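PDB 4P1L: solute-binding protein Csal_2479 from Chromohalobacter salexigens, which binds D-glucuronate and probably serves as the periplasmic receptor of a tripartite ATP-independent (TRAP) transport system. Local coordinates for residues 104-117 / 314-326. Residues are numbered along the deposited sequence; the frame is centred on the assembly and turned at random.
Sequences LPFIFKSPDDMYRI and LESLVTDIQDAQS
Gln325 spends its whole amide on backbone groups. Gln325 OE1 accepts from Lys109 N at 2.8 Å, nearly straight (167°), while Gln325 NE2 donates to Ile107 O at 2.9 Å, in that carbonyl's plane, and also to Ile321 O in the last turn of helix 315-323. CG, anti to the carbonyl carbon (chi1 -56°), starts an extended chain that carries the amide between the 107-109 loop and helix 111-118. With an alanine here, Ile107 O, Lys109 N and Ile321 O would probably lose these partners, and a gap would open beside Ile117, whose CD1 lies 3.7 Å from Gln325 CG.

Charged groups close the outer side. Arg116 NH2 reaches Ala324 O at 2.9 Å and, with NH1, grips Asp113 OD1 end-on; a water links that oxygen to Gln325 O. Lys109 NZ meets Gln325 O from above the carbonyl plane, with a long salt bridge to Ser326 OXT.

Apolar contacts lie deeper: Ile321 CG2 sits 3.7 Å from Phe108 CE1, and Val318 CG2 meets Leu104 CD1. Helix 315-323 and its tail thus fasten the C-terminus to the 104-109 loop and one side of helix 111-118, Phe108's side chain about 14 Å from bound glucuronate, with helix 121-132 touching Ile321 and Tyr304 of helix 301-310 touching Ile107.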
loop_
_atom_site.group_PDB
_atom_site.type_symbol
_atom_site.label_atom_id
_atom_site.label_comp_id
_atom_site.label_asym_id
_atom_site.label_seq_id
_atom_site.Cartn_x
_atom_site.Cartn_y
_atom_site.Cartn_z
ATOM N N LEU A 104 4.114 -0.330 10.715
ATOM C CA LEU A 104 4.993 -1.085 11.591
ATOM C C LEU A 104 5.262 -2.446 10.951
ATOM O O LEU A 104 4.318 -3.167 10.608
ATOM C CB LEU A 104 4.391 -1.196 13.005
ATOM C CG LEU A 104 4.322 0.098 13.835
ATOM C CD1 LEU A 104 3.380 -0.035 15.051
ATOM C CD2 LEU A 104 5.738 0.513 14.318
ATOM N N PRO A 105 6.545 -2.794 10.755
ATOM C CA PRO A 105 6.871 -4.056 10.088
ATOM C C PRO A 105 6.298 -5.266 10.822
ATOM O O PRO A 105 6.358 -5.334 12.055
ATOM C CB PRO A 105 8.411 -4.074 10.067
ATOM C CG PRO A 105 8.782 -2.609 10.105
ATOM C CD PRO A 105 7.748 -1.984 11.017
ATOM N N PHE A 106 5.745 -6.201 10.069
ATOM C CA PHE A 106 5.198 -7.445 10.641
ATOM C C PHE A 106 4.001 -7.264 11.576
ATOM O O PHE A 106 3.660 -8.170 12.329
ATOM C CB PHE A 106 6.320 -8.244 11.357
ATOM C CG PHE A 106 7.479 -8.581 10.460
ATOM C CD1 PHE A 106 7.401 -9.659 9.578
ATOM C CD2 PHE A 106 8.645 -7.813 10.463
ATOM C CE1 PHE A 106 8.453 -9.965 8.752
ATOM C CE2 PHE A 106 9.702 -8.134 9.626
ATOM C CZ PHE A 106 9.605 -9.186 8.772
ATOM N N ILE A 107 3.323 -6.126 11.545
ATOM C CA ILE A 107 2.209 -5.960 12.462
ATOM C C ILE A 107 1.065 -6.929 12.122
ATOM O O ILE A 107 0.359 -7.389 13.015
ATOM C CB ILE A 107 1.712 -4.501 12.564
ATOM C CG1 ILE A 107 0.820 -4.395 13.799
ATOM C CG2 ILE A 107 1.050 -4.030 11.266
ATOM C CD1 ILE A 107 0.552 -2.995 14.217
ATOM N N PHE A 108 0.885 -7.226 10.835
ATOM C CA PHE A 108 -0.102 -8.219 10.392
ATOM C C PHE A 108 0.598 -9.549 10.085
ATOM O O PHE A 108 1.678 -9.556 9.504
ATOM C CB PHE A 108 -0.848 -7.751 9.130
ATOM C CG PHE A 108 -1.715 -6.542 9.344
ATOM C CD1 PHE A 108 -2.833 -6.614 10.167
ATOM C CD2 PHE A 108 -1.389 -5.333 8.763
ATOM C CE1 PHE A 108 -3.620 -5.512 10.377
ATOM C CE2 PHE A 108 -2.170 -4.226 8.971
ATOM C CZ PHE A 108 -3.283 -4.317 9.796
ATOM N N LYS A 109 -0.029 -10.672 10.466
ATOM C CA LYS A 109 0.532 -11.995 10.231
ATOM C C LYS A 109 0.304 -12.446 8.775
ATOM O O LYS A 109 1.082 -13.232 8.223
ATOM C CB LYS A 109 -0.104 -13.013 11.193
ATOM C CG LYS A 109 0.291 -12.830 12.648
ATOM C CD LYS A 109 -0.286 -13.920 13.546
ATOM C CE LYS A 109 0.120 -13.704 15.011
ATOM N NZ LYS A 109 -0.445 -14.774 15.907
ATOM N N SER A 110 -0.770 -11.965 8.165
ATOM C CA SER A 110 -1.067 -12.310 6.784
ATOM C C SER A 110 -2.040 -11.301 6.192
ATOM O O SER A 110 -2.698 -10.558 6.928
ATOM C CB SER A 110 -1.687 -13.717 6.704
ATOM O OG SER A 110 -2.951 -13.751 7.327
ATOM N N PRO A 111 -2.164 -11.286 4.860
ATOM C CA PRO A 111 -3.162 -10.382 4.279
ATOM C C PRO A 111 -4.576 -10.718 4.741
ATOM O O PRO A 111 -5.424 -9.820 4.897
ATOM C CB PRO A 111 -2.997 -10.602 2.773
ATOM C CG PRO A 111 -1.524 -10.933 2.633
ATOM C CD PRO A 111 -1.226 -11.808 3.856
ATOM N N ASP A 112 -4.844 -11.995 4.991
ATOM C CA ASP A 112 -6.201 -12.367 5.394
ATOM C C ASP A 112 -6.521 -11.793 6.780
ATOM O O ASP A 112 -7.667 -11.373 7.052
ATOM C CB ASP A 112 -6.393 -13.881 5.375
ATOM C CG ASP A 112 -6.637 -14.418 3.971
ATOM O OD1 ASP A 112 -7.194 -13.666 3.143
ATOM O OD2 ASP A 112 -6.256 -15.570 3.697
ATOM N N ASP A 113 -5.523 -11.778 7.661
ATOM C CA ASP A 113 -5.708 -11.162 8.969
ATOM C C ASP A 113 -5.969 -9.667 8.774
ATOM O O ASP A 113 -6.821 -9.064 9.439
ATOM C CB ASP A 113 -4.470 -11.338 9.856
ATOM C CG ASP A 113 -4.323 -12.760 10.398
ATOM O OD1 ASP A 113 -5.073 -13.144 11.309
ATOM O OD2 ASP A 113 -3.431 -13.487 9.926
HETATM N N MSE A 114 -5.232 -9.059 7.859
HETATM C CA MSE A 114 -5.383 -7.623 7.632
HETATM C C MSE A 114 -6.792 -7.293 7.136
HETATM O O MSE A 114 -7.436 -6.354 7.641
HETATM C CB MSE A 114 -4.299 -7.117 6.672
HETATM C CG MSE A 114 -4.421 -5.668 6.269
HETATM SE SE MSE A 114 -5.682 -5.349 4.792
HETATM C CE MSE A 114 -4.787 -6.429 3.431
ATOM N N TYR A 115 -7.310 -8.081 6.195
ATOM C CA TYR A 115 -8.676 -7.862 5.704
ATOM C C TYR A 115 -9.733 -7.941 6.802
ATOM O O TYR A 115 -10.617 -7.073 6.904
ATOM C CB TYR A 115 -9.047 -8.880 4.626
ATOM C CG TYR A 115 -8.362 -8.727 3.291
ATOM C CD1 TYR A 115 -8.177 -7.478 2.700
ATOM C CD2 TYR A 115 -7.931 -9.841 2.594
ATOM C CE1 TYR A 115 -7.559 -7.351 1.477
ATOM C CE2 TYR A 115 -7.326 -9.712 1.347
ATOM C CZ TYR A 115 -7.150 -8.466 0.806
ATOM O OH TYR A 115 -6.543 -8.345 -0.413
ATOM N N ARG A 116 -9.630 -8.977 7.630
ATOM C CA ARG A 116 -10.570 -9.187 8.730
ATOM C C ARG A 116 -10.548 -8.003 9.691
ATOM O O ARG A 116 -11.603 -7.494 10.119
ATOM C CB ARG A 116 -10.207 -10.460 9.489
ATOM C CG ARG A 116 -11.111 -10.725 10.661
ATOM C CD ARG A 116 -10.760 -12.025 11.327
ATOM N NE ARG A 116 -9.567 -11.852 12.143
ATOM C CZ ARG A 116 -8.390 -12.411 11.895
ATOM N NH1 ARG A 116 -8.220 -13.222 10.850
ATOM N NH2 ARG A 116 -7.379 -12.167 12.712
ATOM N N ILE A 117 -9.344 -7.556 10.017
ATOM C CA ILE A 117 -9.169 -6.441 10.936
ATOM C C ILE A 117 -9.674 -5.128 10.358
ATOM O O ILE A 117 -10.386 -4.371 11.024
ATOM C CB ILE A 117 -7.676 -6.321 11.365
ATOM C CG1 ILE A 117 -7.331 -7.450 12.341
ATOM C CG2 ILE A 117 -7.398 -4.959 11.980
ATOM C CD1 ILE A 117 -5.866 -7.684 12.529
ATOM N N LEU A 314 -1.654 5.922 20.693
ATOM C CA LEU A 314 -1.818 4.937 19.629
ATOM C C LEU A 314 -1.395 3.540 20.116
ATOM O O LEU A 314 -1.517 2.556 19.387
ATOM C CB LEU A 314 -1.012 5.332 18.392
ATOM C CG LEU A 314 -1.448 6.592 17.638
ATOM C CD1 LEU A 314 -0.519 6.860 16.446
ATOM C CD2 LEU A 314 -2.894 6.460 17.156
ATOM N N GLU A 315 -0.943 3.444 21.362
ATOM C CA GLU A 315 -0.456 2.166 21.862
ATOM C C GLU A 315 -1.539 1.097 21.816
ATOM O O GLU A 315 -1.288 -0.048 21.443
ATOM C CB GLU A 315 0.067 2.284 23.293
ATOM C CG GLU A 315 0.608 0.936 23.831
ATOM C CD GLU A 315 1.544 1.105 25.004
ATOM O OE1 GLU A 315 1.583 2.222 25.575
ATOM O OE2 GLU A 315 2.259 0.129 25.339
ATOM N N SER A 316 -2.748 1.460 22.217
ATOM C CA SER A 316 -3.828 0.486 22.266
ATOM C C SER A 316 -4.292 0.046 20.872
ATOM O O SER A 316 -4.804 -1.075 20.700
ATOM C CB SER A 316 -4.989 1.010 23.134
ATOM O OG SER A 316 -5.702 2.043 22.490
ATOM N N LEU A 317 -4.090 0.898 19.870
ATOM C CA LEU A 317 -4.327 0.497 18.504
ATOM C C LEU A 317 -3.297 -0.563 18.072
ATOM O O LEU A 317 -3.659 -1.557 17.445
ATOM C CB LEU A 317 -4.285 1.716 17.580
ATOM C CG LEU A 317 -4.601 1.503 16.107
ATOM C CD1 LEU A 317 -5.909 0.735 15.905
ATOM C CD2 LEU A 317 -4.642 2.875 15.394
ATOM N N VAL A 318 -2.031 -0.357 18.428
ATOM C CA VAL A 318 -0.999 -1.357 18.149
ATOM C C VAL A 318 -1.335 -2.706 18.812
ATOM O O VAL A 318 -1.321 -3.754 18.162
ATOM C CB VAL A 318 0.386 -0.885 18.617
ATOM C CG1 VAL A 318 1.427 -1.973 18.364
ATOM C CG2 VAL A 318 0.792 0.437 17.916
ATOM N N THR A 319 -1.656 -2.673 20.109
ATOM C CA THR A 319 -1.920 -3.908 20.841
ATOM C C THR A 319 -3.244 -4.545 20.433
ATOM O O THR A 319 -3.344 -5.779 20.411
ATOM C CB THR A 319 -1.838 -3.712 22.380
ATOM O OG1 THR A 319 -2.826 -2.785 22.800
ATOM C CG2 THR A 319 -0.499 -3.176 22.781
ATOM N N ASP A 320 -4.238 -3.738 20.041
ATOM C CA ASP A 320 -5.506 -4.316 19.604
ATOM C C ASP A 320 -5.303 -5.105 18.295
ATOM O O ASP A 320 -5.856 -6.192 18.120
ATOM C CB ASP A 320 -6.598 -3.261 19.426
ATOM C CG ASP A 320 -7.155 -2.727 20.767
ATOM O OD1 ASP A 320 -6.893 -3.325 21.835
ATOM O OD2 ASP A 320 -7.864 -1.695 20.733
ATOM N N ILE A 321 -4.496 -4.567 17.380
ATOM C CA ILE A 321 -4.229 -5.257 16.135
ATOM C C ILE A 321 -3.452 -6.551 16.406
ATOM O O ILE A 321 -3.752 -7.605 15.837
ATOM C CB ILE A 321 -3.477 -4.348 15.149
ATOM C CG1 ILE A 321 -4.430 -3.259 14.631
ATOM C CG2 ILE A 321 -2.902 -5.180 13.987
ATOM C CD1 ILE A 321 -3.712 -2.074 13.958
ATOM N N GLN A 322 -2.443 -6.479 17.268
ATOM C CA GLN A 322 -1.666 -7.659 17.596
ATOM C C GLN A 322 -2.557 -8.712 18.265
ATOM O O GLN A 322 -2.504 -9.891 17.922
ATOM C CB GLN A 322 -0.522 -7.320 18.528
ATOM C CG GLN A 322 0.521 -6.363 17.942
ATOM C CD GLN A 322 1.540 -5.941 18.988
ATOM O OE1 GLN A 322 1.191 -5.651 20.141
ATOM N NE2 GLN A 322 2.805 -5.922 18.599
ATOM N N ASP A 323 -3.373 -8.276 19.211
ATOM C CA ASP A 323 -4.202 -9.191 19.974
ATOM C C ASP A 323 -5.259 -9.846 19.088
ATOM O O ASP A 323 -5.660 -10.981 19.341
ATOM C CB ASP A 323 -4.861 -8.475 21.157
ATOM C CG ASP A 323 -3.856 -8.097 22.254
ATOM O OD1 ASP A 323 -2.678 -8.484 22.162
ATOM O OD2 ASP A 323 -4.260 -7.409 23.211
ATOM N N ALA A 324 -5.662 -9.171 18.013
ATOM C CA ALA A 324 -6.743 -9.682 17.176
ATOM C C ALA A 324 -6.261 -10.826 16.283
ATOM O O ALA A 324 -7.043 -11.386 15.510
ATOM C CB ALA A 324 -7.342 -8.563 16.310
ATOM N N GLN A 325 -4.982 -11.165 16.360
ATOM C CA GLN A 325 -4.442 -12.213 15.499
ATOM C C GLN A 325 -3.895 -13.422 16.244
ATOM O O GLN A 325 -3.439 -14.382 15.630
ATOM C CB GLN A 325 -3.347 -11.625 14.615
ATOM C CG GLN A 325 -3.837 -10.467 13.809
ATOM C CD GLN A 325 -2.720 -9.804 13.072
ATOM O OE1 GLN A 325 -2.288 -10.290 12.034
ATOM N NE2 GLN A 325 -2.197 -8.720 13.634
ATOM N N SER A 326 -3.940 -13.387 17.563
ATOM C CA SER A 326 -3.560 -14.562 18.343
ATOM C C SER A 326 -4.027 -15.888 17.727
ATOM O O SER A 326 -5.229 -16.142 17.533
ATOM C CB SER A 326 -4.092 -14.426 19.767
ATOM O OG SER A 326 -3.419 -13.371 20.408
ATOM O OXT SER A 326 -3.182 -16.736 17.414
HETATM O O HOH W 1 -4.807 -14.984 13.188
#